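Local atomic coordinates of 3,4-dihydroxybenzoate decarboxylase (Enterobacter cloacae, PDB entry 5NY5), a protein that catalyses the decarboxylation of 3,4-dihydroxybenzoate as a prenylated-flavin-dependent UbiD-family enzyme and, in reverse, can carry out the para-carboxylation of catechols. Residues A186-E191 / C221-T226; D213-I218 / G235-L240; L333-S338 / A390-L395. All blocks are in the same frame, centred on the assembly; numbering follows the deposited sequence.

Contact 1 of 3, residues A186-E191 / C221-T226; sequences AGRHIE and CFEAPT
The prenylated FMN and manganese site, empty in this chain, is bridged here by Arg188 and Glu223, both cofactor-binding residues. Arg188 is the N-cap of helix 189-199, while Glu223 belongs to the loop that runs from helix 214-219 to helix 234-241. The backbones stay well apart, with 11.5 Å between Arg188 CA and Glu223 CA, so the gap is crossed by side chains alone. A single salt bridge does this, from Arg188 NH1 to Glu223 OE2 at 3.6 Å. It is a long one and no hydrogen bond goes with it. The guanidinium and carboxylate planes stand 84° apart, so the two groups do not lie flat against each other in a two-pronged pair; one amino nitrogen meets one oxygen obliquely as the chains slide past in opposite directions. Arg188 reaches across because CG stands opposite the backbone N (chi1 -159°) and the chain then bends at chi2; Glu223 bends at its own chi2 to bring OE2 round. Beside this pair, His189 offers the edge of its imidazole to Thr226, but NE2 and OG1 are 4.3 Å apart, a loose approach rather than a bond. His189 binds manganese and the cofactor when they are present. Arg188 also lies against Asp166 and makes a weak, long ion pair through NH2 with Glu233, both of them manganese ligands; Asp166 OD2 in turn takes a hydrogen bond from Ile190 N in the first helical turn. Only 102 Å² is buried between the segments, most of the touching residues being exposed. The long, oblique pair is thus a weak electrostatic link, consistent with side chains that also serve the cofactor and lie beside the manganese ligands.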
loop_
_atom_site.group_PDB
_atom_site.type_symbol
_atom_site.label_atom_id
_atom_site.label_comp_id
_atom_site.label_asym_id
_atom_site.label_seq_id
_atom_site.Cartn_x
_atom_site.Cartn_y
_atom_site.Cartn_z
ATOM N N ALA A 186 -1.465 -27.772 26.371
ATOM C CA ALA A 186 -2.140 -28.783 25.572
ATOM C C ALA A 186 -1.208 -29.321 24.494
ATOM O O ALA A 186 -0.376 -28.597 23.942
ATOM C CB ALA A 186 -3.403 -28.203 24.937
ATOM N N GLY A 187 -1.345 -30.614 24.204
ATOM C CA GLY A 187 -0.555 -31.256 23.179
ATOM C C GLY A 187 0.767 -31.831 23.639
ATOM O O GLY A 187 1.432 -32.513 22.850
ATOM N N ARG A 188 1.177 -31.579 24.878
ATOM C CA ARG A 188 2.400 -32.161 25.404
ATOM C C ARG A 188 2.097 -33.492 26.087
ATOM O O ARG A 188 0.967 -33.763 26.501
ATOM C CB ARG A 188 3.083 -31.203 26.381
ATOM C CG ARG A 188 4.572 -31.467 26.583
ATOM C CD ARG A 188 5.424 -30.366 25.965
ATOM N NE ARG A 188 6.818 -30.453 26.392
ATOM C CZ ARG A 188 7.831 -30.783 25.598
ATOM N NH1 ARG A 188 7.616 -31.050 24.317
ATOM N NH2 ARG A 188 9.065 -30.837 26.084
ATOM N N HIS A 189 3.134 -34.328 26.200
ATOM C CA HIS A 189 2.939 -35.704 26.649
ATOM C C HIS A 189 2.347 -35.764 28.051
ATOM O O HIS A 189 1.455 -36.577 28.318
ATOM C CB HIS A 189 4.263 -36.465 26.596
ATOM C CG HIS A 189 4.784 -36.680 25.209
ATOM N ND1 HIS A 189 4.169 -36.159 24.092
ATOM C CD2 HIS A 189 5.863 -37.365 24.760
ATOM C CE1 HIS A 189 4.847 -36.511 23.014
ATOM N NE2 HIS A 189 5.878 -37.243 23.391
ATOM N N ILE A 190 2.824 -34.911 28.960
ATOM C CA ILE A 190 2.336 -34.962 30.336
ATOM C C ILE A 190 0.861 -34.584 30.400
ATOM O O ILE A 190 0.126 -35.068 31.270
ATOM C CB ILE A 190 3.201 -34.068 31.246
ATOM C CG1 ILE A 190 2.753 -34.189 32.705
ATOM C CG2 ILE A 190 3.160 -32.620 30.784
ATOM C CD1 ILE A 190 3.541 -33.331 33.660
ATOM N N GLU A 191 0.395 -33.736 29.482
ATOM C CA GLU A 191 -1.031 -33.433 29.426
ATOM C C GLU A 191 -1.823 -34.627 28.911
ATOM O O GLU A 191 -2.888 -34.952 29.449
ATOM C CB GLU A 191 -1.274 -32.204 28.552
ATOM C CG GLU A 191 -2.741 -31.907 28.275
ATOM C CD GLU A 191 -3.504 -31.446 29.506
ATOM O OE1 GLU A 191 -2.877 -31.221 30.561
ATOM O OE2 GLU A 191 -4.742 -31.307 29.418
ATOM N N CYS A 221 14.703 -27.589 27.995
ATOM C CA CYS A 221 13.853 -26.762 27.152
ATOM C C CYS A 221 13.964 -27.097 25.671
ATOM O O CYS A 221 13.198 -26.551 24.872
ATOM C CB CYS A 221 14.182 -25.284 27.369
ATOM S SG CYS A 221 13.892 -24.715 29.054
ATOM N N PHE A 222 14.883 -27.974 25.289
ATOM C CA PHE A 222 15.050 -28.357 23.897
ATOM C C PHE A 222 14.180 -29.565 23.560
ATOM O O PHE A 222 13.688 -30.277 24.438
ATOM C CB PHE A 222 16.517 -28.665 23.598
ATOM C CG PHE A 222 17.396 -27.450 23.565
ATOM C CD1 PHE A 222 17.732 -26.790 24.732
ATOM C CD2 PHE A 222 17.893 -26.972 22.365
ATOM C CE1 PHE A 222 18.539 -25.675 24.704
ATOM C CE2 PHE A 222 18.704 -25.858 22.333
ATOM C CZ PHE A 222 19.026 -25.209 23.504
ATOM N N GLU A 223 13.989 -29.784 22.261
ATOM C CA GLU A 223 13.239 -30.940 21.790
ATOM C C GLU A 223 14.101 -32.189 21.886
ATOM O O GLU A 223 15.223 -32.222 21.371
ATOM C CB GLU A 223 12.765 -30.730 20.352
ATOM C CG GLU A 223 11.403 -30.066 20.241
ATOM C CD GLU A 223 10.285 -30.937 20.786
ATOM O OE1 GLU A 223 10.436 -32.178 20.773
ATOM O OE2 GLU A 223 9.257 -30.384 21.230
ATOM N N ALA A 224 13.577 -33.214 22.547
ATOM C CA ALA A 224 14.307 -34.451 22.749
ATOM C C ALA A 224 13.555 -35.620 22.129
ATOM O O ALA A 224 12.324 -35.588 22.030
ATOM C CB ALA A 224 14.526 -34.724 24.241
ATOM N N PRO A 225 14.265 -36.665 21.698
ATOM C CA PRO A 225 13.580 -37.869 21.204
ATOM C C PRO A 225 12.830 -38.606 22.303
ATOM O O PRO A 225 12.721 -38.114 23.430
ATOM C CB PRO A 225 14.727 -38.719 20.643
ATOM C CG PRO A 225 15.953 -38.217 21.347
ATOM C CD PRO A 225 15.725 -36.750 21.531
ATOM N N THR A 226 12.301 -39.787 21.990
ATOM C CA THR A 226 11.615 -40.618 22.973
ATOM C C THR A 226 12.132 -42.041 22.851
ATOM O O THR A 226 12.075 -42.635 21.770
ATOM C CB THR A 226 10.096 -40.578 22.786
ATOM O OG1 THR A 226 9.603 -39.279 23.134
ATOM C CG2 THR A 226 9.428 -41.614 23.676
#

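Contact 2 of 3, residues D213-I218 / G235-L240; sequences DPAIYI and GVAGAL
Ala215 and Ala237 meet where helix 214-219 passes helix 234-241, and they bring the two backbones very close: their CA atoms are only 4.8 Å apart. The axes of the short helical segments approach to 7.9 Å, with N-to-C directions at 140°, roughly antiparallel but well splayed. Such closeness is possible because the side chains at the crossing are methyl groups. Ala237 CB sits in the tight part, resting 3.6 Å from Ala215 O and 4.0 Å from Ala215 CB. Ile216 closes in on the same methyl, its CG1 3.6 Å from Ala237 CB. The CB of Ile216 points away from the other helix, but with CG1 placed opposite the carbonyl carbon and beside the backbone N (chi1 -63°) that branch turns back to touch. Toward Leu240 the contact thins to a single branch, CD1, 4.1 Å from Ala215 CB, and Leu240 is partly exposed, whereas Ala215, Ile216 and Ala237 are buried; it also touches His96 and Ala100 of helix 93-101. No hydrogen bond crosses between the two segments. Polar order is supplied at the start of helix 214-219, where Asp213 is the N-cap: its OD1 accepts from Ala215 N at 3.1 Å, approached from above the carboxylate plane rather than within it. Asp213 also forms a salt bridge with Arg241, so it ties the beginning of one helix to the end of the other. The result is a close, alanine-mediated packing of two roughly antiparallel helices, joined by the loop that carries Phe222, Glu223 and Glu233 of the cofactor and metal site and set within the Rift-related FMN-binding domain of this UbiD-family enzyme.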
loop_
_atom_site.group_PDB
_atom_site.type_symbol
_atom_site.label_atom_id
_atom_site.label_comp_id
_atom_site.label_asym_id
_atom_site.label_seq_id
_atom_site.Cartn_x
_atom_site.Cartn_y
_atom_site.Cartn_z
ATOM N N ASP A 213 21.327 -28.484 38.604
ATOM C CA ASP A 213 22.382 -28.084 37.692
ATOM C C ASP A 213 21.781 -27.220 36.583
ATOM O O ASP A 213 20.788 -27.625 35.963
ATOM C CB ASP A 213 23.047 -29.331 37.102
ATOM C CG ASP A 213 24.313 -29.026 36.314
ATOM O OD1 ASP A 213 24.579 -27.850 36.005
ATOM O OD2 ASP A 213 25.046 -29.983 35.991
ATOM N N PRO A 214 22.318 -26.025 36.332
ATOM C CA PRO A 214 21.818 -25.225 35.202
ATOM C C PRO A 214 21.802 -25.982 33.889
ATOM O O PRO A 214 20.960 -25.694 33.029
ATOM C CB PRO A 214 22.792 -24.044 35.166
ATOM C CG PRO A 214 23.223 -23.890 36.576
ATOM C CD PRO A 214 23.280 -25.276 37.155
ATOM N N ALA A 215 22.701 -26.954 33.714
ATOM C CA ALA A 215 22.676 -27.775 32.510
ATOM C C ALA A 215 21.349 -28.511 32.371
ATOM O O ALA A 215 20.851 -28.700 31.257
ATOM C CB ALA A 215 23.839 -28.765 32.525
ATOM N N ILE A 216 20.757 -28.924 33.491
ATOM C CA ILE A 216 19.473 -29.615 33.430
ATOM C C ILE A 216 18.368 -28.648 33.030
ATOM O O ILE A 216 17.588 -28.919 32.109
ATOM C CB ILE A 216 19.166 -30.299 34.774
ATOM C CG1 ILE A 216 20.216 -31.368 35.082
ATOM C CG2 ILE A 216 17.774 -30.899 34.751
ATOM C CD1 ILE A 216 19.931 -32.168 36.336
ATOM N N TYR A 217 18.283 -27.507 33.716
ATOM C CA TYR A 217 17.257 -26.519 33.398
ATOM C C TYR A 217 17.346 -26.072 31.943
ATOM O O TYR A 217 16.322 -25.917 31.270
ATOM C CB TYR A 217 17.385 -25.315 34.330
ATOM C CG TYR A 217 16.626 -25.434 35.632
ATOM C CD1 TYR A 217 15.287 -25.795 35.649
ATOM C CD2 TYR A 217 17.250 -25.177 36.844
ATOM C CE1 TYR A 217 14.590 -25.895 36.837
ATOM C CE2 TYR A 217 16.562 -25.277 38.037
ATOM C CZ TYR A 217 15.234 -25.637 38.029
ATOM O OH TYR A 217 14.551 -25.737 39.215
ATOM N N ILE A 218 18.564 -25.869 31.442
ATOM C CA ILE A 218 18.741 -25.352 30.089
ATOM C C ILE A 218 18.435 -26.432 29.060
ATOM O O ILE A 218 17.703 -26.200 28.091
ATOM C CB ILE A 218 20.164 -24.792 29.916
ATOM C CG1 ILE A 218 20.363 -23.565 30.807
ATOM C CG2 ILE A 218 20.435 -24.454 28.461
ATOM C CD1 ILE A 218 21.793 -23.079 30.864
ATOM N N GLY A 235 19.066 -36.028 28.764
ATOM C CA GLY A 235 20.250 -36.441 28.034
ATOM C C GLY A 235 21.140 -35.295 27.613
ATOM O O GLY A 235 22.343 -35.496 27.414
ATOM N N VAL A 236 20.577 -34.094 27.473
ATOM C CA VAL A 236 21.383 -32.933 27.114
ATOM C C VAL A 236 22.319 -32.567 28.257
ATOM O O VAL A 236 23.519 -32.348 28.053
ATOM C CB VAL A 236 20.475 -31.753 26.726
ATOM C CG1 VAL A 236 21.296 -30.626 26.119
ATOM C CG2 VAL A 236 19.393 -32.211 25.765
ATOM N N ALA A 237 21.785 -32.504 29.479
ATOM C CA ALA A 237 22.614 -32.186 30.637
ATOM C C ALA A 237 23.710 -33.223 30.834
ATOM O O ALA A 237 24.864 -32.872 31.109
ATOM C CB ALA A 237 21.748 -32.079 31.890
ATOM N N GLY A 238 23.370 -34.506 30.694
ATOM C CA GLY A 238 24.384 -35.541 30.788
ATOM C C GLY A 238 25.475 -35.380 29.747
ATOM O O GLY A 238 26.652 -35.618 30.024
ATOM N N ALA A 239 25.099 -34.967 28.536
ATOM C CA ALA A 239 26.099 -34.728 27.501
ATOM C C ALA A 239 26.911 -33.474 27.798
ATOM O O ALA A 239 28.117 -33.431 27.532
ATOM C CB ALA A 239 25.426 -34.620 26.137
ATOM N N LEU A 240 26.266 -32.445 28.353
ATOM C CA LEU A 240 26.974 -31.209 28.669
ATOM C C LEU A 240 27.988 -31.403 29.789
ATOM O O LEU A 240 28.981 -30.670 29.853
ATOM C CB LEU A 240 25.972 -30.120 29.043
ATOM C CG LEU A 240 25.188 -29.502 27.886
ATOM C CD1 LEU A 240 23.879 -28.923 28.384
ATOM C CD2 LEU A 240 26.018 -28.428 27.203
#

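Contact 3 of 3, residues L333-S338 / A390-L395; sequences LPTEAS and ATYSEL
Thr335 and Tyr392, with CA atoms 6.9 Å apart, mark where helix 324-346 passes the end of helix 380-391. The first helix is kinked at Pro334, whose nitrogen makes no bond to the preceding turn; the second stops at Thr391, and the chain then folds into a type I turn from Tyr392 to Leu395. Tyr392 CG lies opposite its backbone N (chi1 -157°), which lays the ring over Thr335 with the two side chains crossing at about a right angle. Thr335 CG2 makes a CH-pi contact 3.8 Å from the Tyr392 ring centroid and 11° off the normal. OG1 sits over the same face nearer the rim, 3.4 Å from Tyr392 CZ, while its hydrogen-bond partners are Ala331 O in its own helix and Gly362 O. Next to it, Thr391 CG2 packs 3.7 Å from Ser338 O. Tyr392 OH is bonded to Lys363 NZ, which fixes the far end of the ring. Around this junction, strand 351-356 meets Thr335, Leu395 reaches Ile339 on helix 324-346, and Ala390 packs on Ile387 of the second subunit.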
loop_
_atom_site.group_PDB
_atom_site.type_symbol
_atom_site.label_atom_id
_atom_site.label_comp_id
_atom_site.label_asym_id
_atom_site.label_seq_id
_atom_site.Cartn_x
_atom_site.Cartn_y
_atom_site.Cartn_z
ATOM N N LEU A 333 17.566 -19.821 23.887
ATOM C CA LEU A 333 18.527 -20.802 23.388
ATOM C C LEU A 333 17.867 -21.885 22.547
ATOM O O LEU A 333 18.406 -22.212 21.475
ATOM C CB LEU A 333 19.319 -21.393 24.559
ATOM C CG LEU A 333 20.336 -20.450 25.200
ATOM C CD1 LEU A 333 21.013 -21.108 26.385
ATOM C CD2 LEU A 333 21.365 -20.015 24.172
ATOM N N PRO A 334 16.731 -22.476 22.942
ATOM C CA PRO A 334 16.040 -23.378 22.006
ATOM C C PRO A 334 15.596 -22.680 20.734
ATOM O O PRO A 334 15.686 -23.264 19.648
ATOM C CB PRO A 334 14.843 -23.880 22.823
ATOM C CG PRO A 334 15.242 -23.707 24.232
ATOM C CD PRO A 334 16.082 -22.471 24.264
ATOM N N THR A 335 15.118 -21.440 20.845
ATOM C CA THR A 335 14.669 -20.704 19.667
ATOM C C THR A 335 15.801 -20.539 18.662
ATOM O O THR A 335 15.648 -20.862 17.480
ATOM C CB THR A 335 14.121 -19.340 20.083
ATOM O OG1 THR A 335 13.100 -19.516 21.071
ATOM C CG2 THR A 335 13.537 -18.616 18.883
ATOM N N GLU A 336 16.952 -20.049 19.122
ATOM C CA GLU A 336 18.081 -19.838 18.222
ATOM C C GLU A 336 18.565 -21.147 17.618
ATOM O O GLU A 336 18.899 -21.205 16.430
ATOM C CB GLU A 336 19.220 -19.151 18.971
ATOM C CG GLU A 336 18.834 -17.826 19.588
ATOM C CD GLU A 336 19.858 -17.330 20.580
ATOM O OE1 GLU A 336 20.950 -17.933 20.662
ATOM O OE2 GLU A 336 19.572 -16.339 21.284
ATOM N N ALA A 337 18.608 -22.210 18.422
ATOM C CA ALA A 337 19.152 -23.478 17.949
ATOM C C ALA A 337 18.322 -24.045 16.805
ATOM O O ALA A 337 18.863 -24.448 15.769
ATOM C CB ALA A 337 19.232 -24.474 19.104
ATOM N N SER A 338 16.999 -24.082 16.973
ATOM C CA SER A 338 16.143 -24.636 15.930
ATOM C C SER A 338 16.143 -23.755 14.685
ATOM O O SER A 338 16.110 -24.264 13.560
ATOM C CB SER A 338 14.724 -24.827 16.463
ATOM O OG SER A 338 14.208 -23.617 16.983
ATOM N N ALA A 390 8.753 -19.733 9.909
ATOM C CA ALA A 390 8.138 -21.047 9.787
ATOM C C ALA A 390 8.584 -21.979 10.903
ATOM O O ALA A 390 7.800 -22.820 11.357
ATOM C CB ALA A 390 8.471 -21.650 8.425
ATOM N N THR A 391 9.828 -21.838 11.363
ATOM C CA THR A 391 10.370 -22.712 12.398
ATOM C C THR A 391 9.799 -22.391 13.774
ATOM O O THR A 391 9.442 -23.302 14.526
ATOM C CB THR A 391 11.894 -22.606 12.423
ATOM O OG1 THR A 391 12.411 -22.860 11.112
ATOM C CG2 THR A 391 12.483 -23.608 13.390
ATOM N N TYR A 392 9.711 -21.113 14.125
ATOM C CA TYR A 392 9.239 -20.687 15.439
ATOM C C TYR A 392 8.028 -19.785 15.229
ATOM O O TYR A 392 8.164 -18.572 15.060
ATOM C CB TYR A 392 10.352 -19.985 16.215
ATOM C CG TYR A 392 10.156 -20.003 17.711
ATOM C CD1 TYR A 392 10.541 -21.103 18.465
ATOM C CD2 TYR A 392 9.589 -18.921 18.372
ATOM C CE1 TYR A 392 10.364 -21.126 19.837
ATOM C CE2 TYR A 392 9.408 -18.934 19.741
ATOM C CZ TYR A 392 9.796 -20.037 20.468
ATOM O OH TYR A 392 9.616 -20.053 21.831
ATOM N N SER A 393 6.836 -20.384 15.250
ATOM C CA SER A 393 5.627 -19.655 14.886
ATOM C C SER A 393 5.265 -18.570 15.889
ATOM O O SER A 393 4.466 -17.686 15.562
ATOM C CB SER A 393 4.454 -20.626 14.723
ATOM O OG SER A 393 4.174 -21.303 15.932
ATOM N N GLU A 394 5.826 -18.608 17.095
ATOM C CA GLU A 394 5.550 -17.565 18.074
ATOM C C GLU A 394 6.414 -16.328 17.878
ATOM O O GLU A 394 6.260 -15.361 18.628
ATOM C CB GLU A 394 5.721 -18.120 19.487
ATOM C CG GLU A 394 4.590 -19.050 19.895
ATOM C CD GLU A 394 4.927 -19.902 21.099
ATOM O OE1 GLU A 394 6.118 -19.979 21.461
ATOM O OE2 GLU A 394 3.999 -20.499 21.682
ATOM N N LEU A 395 7.310 -16.336 16.898
ATOM C CA LEU A 395 8.021 -15.126 16.522
ATOM C C LEU A 395 7.058 -14.109 15.926
ATOM O O LEU A 395 6.069 -14.461 15.279
ATOM C CB LEU A 395 9.119 -15.443 15.512
ATOM C CG LEU A 395 10.457 -15.916 16.065
ATOM C CD1 LEU A 395 11.263 -16.583 14.972
ATOM C CD2 LEU A 395 11.213 -14.732 16.641
#

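Contact 2 is the buried one, contact 3 is partly buried and contact 1 is a surface contact at the cofactor site, which is empty in this chain. Their chemistry follows: a long ion pair in contact 1, methyl-on-methyl helix packing in contact 2, and a threonine against an aromatic face in contact 3. Contacts 1 and 2 alternate along the chain within the Rift-related domain, and Cys221-Thr226 belongs to the loop joining the two helices of contact 2. Contact 3 belongs to the C-terminal domain, yet it reaches both others: Phe222 packs on Pro334 and Ala337, and Ile218 CG2 lies 4.0 Å from Leu333 CD1, so helix 324-346 packs against the loop and helix of the Rift-related part.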